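Long-range contacts in RagB/SusD domain protein (Flavobacterium johnsoniae, PDB 5J5U), which binds chitin as a SusD-like protein and probably captures chitin chains at the outer membrane for a chitin utilization system: residues 45-50 / 302-307; 50-55 / 256-261; 261-266 / 429-434. One frame throughout, in Å; residues are numbered along the deposited sequence.

Contact 1. Residues 45-50 / 302-307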
# COMPACT_ATOMS: atom_id res chain seq x y z
N PHE A 45 -3.99 -7.08 -9.45
CA PHE A 45 -2.66 -7.37 -9.99
C PHE A 45 -1.89 -8.28 -9.01
O PHE A 45 -1.24 -9.24 -9.42
CB PHE A 45 -1.82 -6.10 -10.23
CG PHE A 45 -2.31 -5.20 -11.33
CD1 PHE A 45 -3.32 -5.60 -12.20
CD2 PHE A 45 -1.74 -3.95 -11.50
CE1 PHE A 45 -3.76 -4.76 -13.21
CE2 PHE A 45 -2.18 -3.08 -12.51
CZ PHE A 45 -3.19 -3.50 -13.37
N VAL A 46 -1.94 -7.96 -7.73
CA VAL A 46 -1.12 -8.68 -6.77
C VAL A 46 -1.95 -9.81 -6.09
O VAL A 46 -1.49 -10.46 -5.17
CB VAL A 46 -0.49 -7.69 -5.74
CG1 VAL A 46 -1.47 -7.40 -4.57
CG2 VAL A 46 0.84 -8.19 -5.25
N GLN A 47 -3.15 -10.05 -6.62
CA GLN A 47 -3.98 -11.17 -6.24
C GLN A 47 -4.29 -11.18 -4.74
O GLN A 47 -4.29 -12.23 -4.08
CB GLN A 47 -3.33 -12.47 -6.68
CG GLN A 47 -3.06 -12.50 -8.18
CD GLN A 47 -2.59 -13.88 -8.72
OE1 GLN A 47 -2.04 -14.71 -7.98
NE2 GLN A 47 -2.81 -14.11 -10.02
N HIS A 48 -4.55 -9.99 -4.20
CA HIS A 48 -5.18 -9.86 -2.92
C HIS A 48 -6.66 -10.30 -3.03
O HIS A 48 -7.19 -10.94 -2.11
CB HIS A 48 -5.11 -8.41 -2.43
CG HIS A 48 -3.86 -8.09 -1.67
ND1 HIS A 48 -3.52 -6.80 -1.32
CD2 HIS A 48 -2.86 -8.87 -1.22
CE1 HIS A 48 -2.37 -6.81 -0.66
NE2 HIS A 48 -1.95 -8.06 -0.60
N TYR A 49 -7.32 -9.97 -4.14
CA TYR A 49 -8.76 -10.26 -4.28
C TYR A 49 -9.18 -10.92 -5.60
O TYR A 49 -8.53 -10.72 -6.65
CB TYR A 49 -9.58 -8.97 -4.14
CG TYR A 49 -9.15 -8.04 -3.03
CD1 TYR A 49 -9.53 -8.26 -1.72
CD2 TYR A 49 -8.40 -6.91 -3.31
CE1 TYR A 49 -9.17 -7.41 -0.71
CE2 TYR A 49 -8.03 -6.02 -2.29
CZ TYR A 49 -8.42 -6.28 -0.99
OH TYR A 49 -8.05 -5.42 0.03
N SER A 50 -10.29 -11.64 -5.57
CA SER A 50 -10.95 -12.07 -6.82
C SER A 50 -12.46 -12.35 -6.62
O SER A 50 -12.91 -12.62 -5.52
CB SER A 50 -10.23 -13.29 -7.40
OG SER A 50 -10.55 -13.47 -8.77
N VAL A 302 -11.19 -17.35 -3.82
CA VAL A 302 -11.60 -17.43 -5.22
C VAL A 302 -10.34 -17.33 -6.07
O VAL A 302 -9.53 -16.42 -5.90
CB VAL A 302 -12.60 -16.29 -5.61
CG1 VAL A 302 -12.90 -16.35 -7.12
CG2 VAL A 302 -13.90 -16.38 -4.80
N ARG A 303 -10.18 -18.27 -7.00
CA ARG A 303 -9.05 -18.27 -7.91
C ARG A 303 -9.01 -16.98 -8.75
O ARG A 303 -10.02 -16.57 -9.32
CB ARG A 303 -9.11 -19.50 -8.84
CG ARG A 303 -7.99 -19.61 -9.87
CD ARG A 303 -6.81 -20.42 -9.35
NE ARG A 303 -5.71 -20.49 -10.30
CZ ARG A 303 -4.71 -21.37 -10.24
NH1 ARG A 303 -4.67 -22.30 -9.28
NH2 ARG A 303 -3.75 -21.34 -11.16
N PRO A 304 -7.83 -16.35 -8.82
CA PRO A 304 -7.65 -15.16 -9.68
C PRO A 304 -8.05 -15.46 -11.12
O PRO A 304 -7.73 -16.51 -11.65
CB PRO A 304 -6.14 -14.87 -9.57
CG PRO A 304 -5.73 -15.47 -8.24
CD PRO A 304 -6.59 -16.71 -8.10
N GLY A 305 -8.79 -14.54 -11.73
CA GLY A 305 -9.28 -14.72 -13.08
C GLY A 305 -10.65 -15.36 -13.11
O GLY A 305 -11.27 -15.48 -14.16
N VAL A 306 -11.17 -15.72 -11.94
CA VAL A 306 -12.45 -16.41 -11.85
C VAL A 306 -13.46 -15.55 -11.11
O VAL A 306 -13.17 -15.08 -10.02
CB VAL A 306 -12.29 -17.80 -11.16
CG1 VAL A 306 -13.65 -18.47 -10.92
CG2 VAL A 306 -11.37 -18.71 -11.97
N PHE A 307 -14.62 -15.33 -11.71
CA PHE A 307 -15.71 -14.59 -11.06
C PHE A 307 -16.35 -15.46 -9.95
O PHE A 307 -16.25 -16.69 -10.00
CB PHE A 307 -16.77 -14.20 -12.09
CG PHE A 307 -16.30 -13.22 -13.15
CD1 PHE A 307 -16.00 -11.90 -12.82
CD2 PHE A 307 -16.20 -13.61 -14.49
CE1 PHE A 307 -15.59 -10.99 -13.79
CE2 PHE A 307 -15.80 -12.71 -15.47
CZ PHE A 307 -15.49 -11.40 -15.11

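Contact 2. Residues 50-55 / 256-261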
# COMPACT_ATOMS: atom_id res chain seq x y z
N SER A 50 -10.29 -11.64 -5.57
CA SER A 50 -10.95 -12.07 -6.82
C SER A 50 -12.46 -12.35 -6.62
O SER A 50 -12.91 -12.62 -5.52
CB SER A 50 -10.23 -13.29 -7.40
OG SER A 50 -10.55 -13.47 -8.77
N GLY A 51 -13.25 -12.30 -7.68
CA GLY A 51 -14.64 -12.67 -7.54
C GLY A 51 -15.68 -11.68 -8.03
O GLY A 51 -16.66 -12.08 -8.65
N SER A 52 -15.49 -10.40 -7.71
CA SER A 52 -16.42 -9.37 -8.16
C SER A 52 -16.20 -9.05 -9.64
O SER A 52 -15.14 -9.32 -10.19
CB SER A 52 -16.26 -8.09 -7.33
OG SER A 52 -15.20 -7.28 -7.81
N TRP A 53 -17.21 -8.47 -10.28
CA TRP A 53 -17.10 -8.09 -11.69
C TRP A 53 -15.94 -7.13 -11.95
O TRP A 53 -15.06 -7.41 -12.75
CB TRP A 53 -18.42 -7.45 -12.17
CG TRP A 53 -18.30 -6.76 -13.50
CD1 TRP A 53 -18.31 -5.42 -13.73
CD2 TRP A 53 -18.13 -7.39 -14.78
NE1 TRP A 53 -18.18 -5.17 -15.08
CE2 TRP A 53 -18.07 -6.36 -15.74
CE3 TRP A 53 -18.03 -8.72 -15.21
CZ2 TRP A 53 -17.91 -6.62 -17.10
CZ3 TRP A 53 -17.87 -8.97 -16.56
CH2 TRP A 53 -17.82 -7.93 -17.49
N ALA A 54 -15.91 -6.01 -11.24
CA ALA A 54 -14.91 -4.98 -11.52
C ALA A 54 -13.46 -5.48 -11.28
O ALA A 54 -12.56 -5.33 -12.14
CB ALA A 54 -15.20 -3.74 -10.66
N VAL A 55 -13.23 -6.09 -10.13
CA VAL A 55 -11.87 -6.48 -9.77
C VAL A 55 -11.38 -7.60 -10.70
O VAL A 55 -10.28 -7.52 -11.26
CB VAL A 55 -11.78 -6.88 -8.28
CG1 VAL A 55 -10.42 -7.37 -7.94
CG2 VAL A 55 -12.15 -5.70 -7.36
N HIS A 256 -20.60 -6.24 -2.25
CA HIS A 256 -20.03 -7.26 -1.37
C HIS A 256 -19.73 -8.51 -2.16
O HIS A 256 -19.87 -9.62 -1.66
CB HIS A 256 -20.97 -7.54 -0.19
CG HIS A 256 -21.24 -6.34 0.66
ND1 HIS A 256 -20.36 -5.90 1.63
CD2 HIS A 256 -22.26 -5.44 0.64
CE1 HIS A 256 -20.84 -4.81 2.19
NE2 HIS A 256 -21.99 -4.50 1.60
N GLY A 257 -19.32 -8.32 -3.41
CA GLY A 257 -18.98 -9.43 -4.28
C GLY A 257 -17.50 -9.76 -4.29
O GLY A 257 -17.08 -10.67 -5.00
N ASP A 258 -16.71 -9.05 -3.50
CA ASP A 258 -15.28 -9.33 -3.46
C ASP A 258 -14.96 -10.41 -2.43
O ASP A 258 -15.52 -10.41 -1.34
CB ASP A 258 -14.47 -8.07 -3.13
CG ASP A 258 -14.53 -7.02 -4.24
OD1 ASP A 258 -14.01 -7.27 -5.36
OD2 ASP A 258 -15.08 -5.91 -3.97
N HIS A 259 -14.06 -11.32 -2.81
CA HIS A 259 -13.50 -12.34 -1.91
C HIS A 259 -12.00 -12.20 -1.90
O HIS A 259 -11.42 -11.58 -2.79
CB HIS A 259 -13.84 -13.76 -2.36
CG HIS A 259 -15.29 -14.01 -2.60
ND1 HIS A 259 -16.03 -14.87 -1.82
CD2 HIS A 259 -16.14 -13.53 -3.54
CE1 HIS A 259 -17.27 -14.92 -2.27
NE2 HIS A 259 -17.37 -14.11 -3.31
N PHE A 260 -11.36 -12.80 -0.90
CA PHE A 260 -9.90 -12.92 -0.92
C PHE A 260 -9.50 -13.95 -1.95
O PHE A 260 -10.27 -14.85 -2.29
CB PHE A 260 -9.35 -13.28 0.48
CG PHE A 260 -9.62 -12.23 1.52
CD1 PHE A 260 -9.27 -10.91 1.29
CD2 PHE A 260 -10.23 -12.55 2.72
CE1 PHE A 260 -9.51 -9.93 2.23
CE2 PHE A 260 -10.47 -11.56 3.68
CZ PHE A 260 -10.11 -10.25 3.42
N SER A 261 -8.31 -13.81 -2.51
CA SER A 261 -7.90 -14.73 -3.55
C SER A 261 -7.53 -16.10 -2.97
O SER A 261 -7.18 -16.21 -1.80
CB SER A 261 -6.73 -14.15 -4.34
OG SER A 261 -5.54 -14.24 -3.59

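Contact 3. Residues 261-266 / 429-434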
# COMPACT_ATOMS: atom_id res chain seq x y z
N SER A 261 -8.31 -13.81 -2.51
CA SER A 261 -7.90 -14.73 -3.55
C SER A 261 -7.53 -16.10 -2.97
O SER A 261 -7.18 -16.21 -1.80
CB SER A 261 -6.73 -14.15 -4.34
OG SER A 261 -5.54 -14.24 -3.59
N SER A 262 -7.60 -17.14 -3.80
CA SER A 262 -7.17 -18.47 -3.36
C SER A 262 -5.71 -18.47 -2.90
O SER A 262 -5.33 -19.20 -2.00
CB SER A 262 -7.39 -19.50 -4.48
OG SER A 262 -6.67 -19.15 -5.66
N LEU A 263 -4.87 -17.65 -3.52
CA LEU A 263 -3.47 -17.56 -3.13
C LEU A 263 -3.32 -17.14 -1.64
O LEU A 263 -2.59 -17.78 -0.86
CB LEU A 263 -2.73 -16.58 -4.05
CG LEU A 263 -1.22 -16.42 -3.85
CD1 LEU A 263 -0.45 -17.69 -4.21
CD2 LEU A 263 -0.71 -15.20 -4.64
N LEU A 264 -4.02 -16.08 -1.26
CA LEU A 264 -3.93 -15.61 0.11
C LEU A 264 -4.57 -16.60 1.08
O LEU A 264 -3.95 -16.98 2.07
CB LEU A 264 -4.61 -14.24 0.25
CG LEU A 264 -4.65 -13.57 1.63
CD1 LEU A 264 -3.25 -13.35 2.12
CD2 LEU A 264 -5.38 -12.25 1.54
N ILE A 265 -5.78 -17.05 0.80
CA ILE A 265 -6.47 -17.95 1.71
C ILE A 265 -5.68 -19.25 1.88
O ILE A 265 -5.45 -19.66 3.00
CB ILE A 265 -7.88 -18.28 1.23
CG1 ILE A 265 -8.74 -17.01 1.22
CG2 ILE A 265 -8.51 -19.37 2.14
CD1 ILE A 265 -8.85 -16.31 2.57
N ASP A 266 -5.27 -19.87 0.78
CA ASP A 266 -4.43 -21.06 0.89
C ASP A 266 -3.18 -20.78 1.71
O ASP A 266 -2.77 -21.62 2.49
CB ASP A 266 -4.00 -21.59 -0.49
CG ASP A 266 -5.14 -22.21 -1.27
OD1 ASP A 266 -6.26 -22.36 -0.74
OD2 ASP A 266 -4.88 -22.61 -2.42
N HIS A 429 5.27 -15.24 -5.34
CA HIS A 429 4.97 -15.77 -6.64
C HIS A 429 3.47 -15.86 -6.80
O HIS A 429 2.79 -16.44 -5.96
CB HIS A 429 5.64 -17.13 -6.85
CG HIS A 429 7.13 -17.05 -6.93
ND1 HIS A 429 7.93 -18.16 -7.01
CD2 HIS A 429 7.96 -15.98 -6.93
CE1 HIS A 429 9.20 -17.78 -7.06
NE2 HIS A 429 9.24 -16.46 -7.01
N LEU A 430 2.97 -15.29 -7.88
CA LEU A 430 1.54 -15.19 -8.08
C LEU A 430 1.08 -16.34 -8.93
O LEU A 430 1.88 -16.97 -9.60
CB LEU A 430 1.15 -13.84 -8.73
CG LEU A 430 1.52 -12.55 -7.97
CD1 LEU A 430 1.03 -11.28 -8.71
CD2 LEU A 430 1.03 -12.57 -6.50
N LEU A 431 -0.20 -16.65 -8.85
CA LEU A 431 -0.80 -17.64 -9.70
C LEU A 431 -0.83 -17.09 -11.10
O LEU A 431 -1.14 -15.93 -11.29
CB LEU A 431 -2.21 -17.98 -9.23
CG LEU A 431 -2.19 -18.72 -7.89
CD1 LEU A 431 -3.59 -18.88 -7.27
CD2 LEU A 431 -1.55 -20.08 -8.15
N PRO A 432 -0.54 -17.95 -12.08
CA PRO A 432 -0.50 -17.51 -13.48
C PRO A 432 -1.90 -17.19 -13.98
O PRO A 432 -2.85 -17.86 -13.61
CB PRO A 432 0.12 -18.70 -14.20
CG PRO A 432 -0.25 -19.87 -13.34
CD PRO A 432 -0.20 -19.37 -11.93
N ILE A 433 -2.02 -16.12 -14.75
CA ILE A 433 -3.27 -15.73 -15.37
C ILE A 433 -3.33 -16.25 -16.81
O ILE A 433 -2.55 -15.83 -17.66
CB ILE A 433 -3.44 -14.18 -15.33
CG1 ILE A 433 -3.55 -13.69 -13.87
CG2 ILE A 433 -4.64 -13.71 -16.15
CD1 ILE A 433 -4.81 -14.19 -13.16
N THR A 434 -4.26 -17.16 -17.09
CA THR A 434 -4.27 -17.81 -18.40
C THR A 434 -5.54 -17.49 -19.18
O THR A 434 -5.73 -17.98 -20.30
CB THR A 434 -4.15 -19.37 -18.27
OG1 THR A 434 -5.17 -19.87 -17.39
CG2 THR A 434 -2.75 -19.77 -17.74

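Contact 1. Residues 45-50 / 302-307
S50 presses its hydroxymethyl group into the type II turn R303-V306, and this is the tight part of the contact. With OG anti to the backbone N (chi1 -162°), the hydroxyl turns toward the loop and donates to R303 O at 3.2 Å. It comes from above the carbonyl plane, while V306 N, closing the turn at 3.0 Å, reaches R303 O from the opposite face, giving this one oxygen two donors. S50 CB rests 3.5 Å from V302 O, and V302 CB packs against S50 O. The second patch is Q47 against P304: the two side chains cross at about a right angle, the amide NE2 lying 3.4 Å from P304 CB. Q47 NE2 also donates to L431 O; an alanine here would probably leave that oxygen without its donor and one side of the proline ring uncovered. On the loose side, R303 sets off away from 45-50 and is exposed, adding almost nothing. Q47 is the C-prime residue of the Schellman motif ending helix 31-45. The loop lies over the link from that helix to strand 49-50, with S60 of helix 53-60 and S262 of helix 262-270 touching P304.

Contact 2. Residues 50-55 / 256-261
S50 and H259 form an antiparallel hydrogen-bonded pair, the bridge between strands 49-50 and 259-260. S50 N donates to H259 O at 3.0 Å and H259 N returns a bond to S50 O at 3.2 Å. Next to this bridge the chain turns at G51, where a side chain would run into H259 CD2, and then enters helix 53-60 through S52. Outward from its root, S52 CB sits 3.1 Å from D258 OD1 and also touches G257 O. OG, placed between the backbone N and the carbonyl carbon (chi1 83°), donates to D258 OD1 at 2.7 Å, meeting it from above the carboxylate plane. The same OG accepts from V55 N at 3.3 Å, which makes S52 the N-cap of the helix. Beyond it, V55 CG2 lies 3.2 Å from D258 OD1 and leans on L39 and I40 of helix 31-45. The H259 ring has its polar partners outside the two segments, with ND1 bonded to S319 O. The helix start would probably ease the charge of D258, but the closeness of D258 OD2 to D254 OD2 would probably raise the pKa of one carboxylate; the S52 hydroxyl, both donor and acceptor, ties D258 to the helix cap.

Contact 3. Residues 261-266 / 429-434
L263, in the first turn of helix 262-270, meets the extended loop around L430 and L431, a helix-to-loop packing within the mainly helical SusD-like fold. Apolar contacts carry it. L263 has CG anti to the backbone N (chi1 -177°), which sends its two methyls out to the loop: CD2 meets L430 CD2 at 3.7 Å, the two side chains crossing at about a right angle. L431 instead slides past L263 in the opposite direction, and its CD1 reaches L263 CB at 4.0 Å. No hydrogen bond joins the two segments. Among the mixed contacts, both L263 methyls lie near the carbonyl of H429, with CD1 3.9 Å from H429 O. Polar bonds stay inside the helix end or go outside the pair. S261 is the N-cap, its OG taking a weak bond from L264 N and lying very close to Q47 O, probably a hydrogen bond, and I265 N donates to S261 O in the first helical turn. W408 of helix 399-410 also touches L263. A polar atom sits beside a methyl where S262 OG lies 3.5 Å from L431 CD1.

Contacts 1 and 2 are buried, whereas contact 3 lies at the surface. Contacts 1 and 2 share S50 and work through the same two-stranded sheet: the S50 backbone bonds to H259 in contact 2 while the S50 hydroxyl serves contact 1, and V302 N joins F260 O between them. Contact 2 is nested inside the loop that contact 1 closes, and contact 3 begins at S261, where contact 2 ends. Contact 2 is mainly polar; contact 1 joins one serine bond to packing on P304 and V302; contact 3 is mostly leucine against leucine. Q47 links contacts 1 and 3, its amide bonded to the 429-434 loop and its carbonyl probably to the S261 cap.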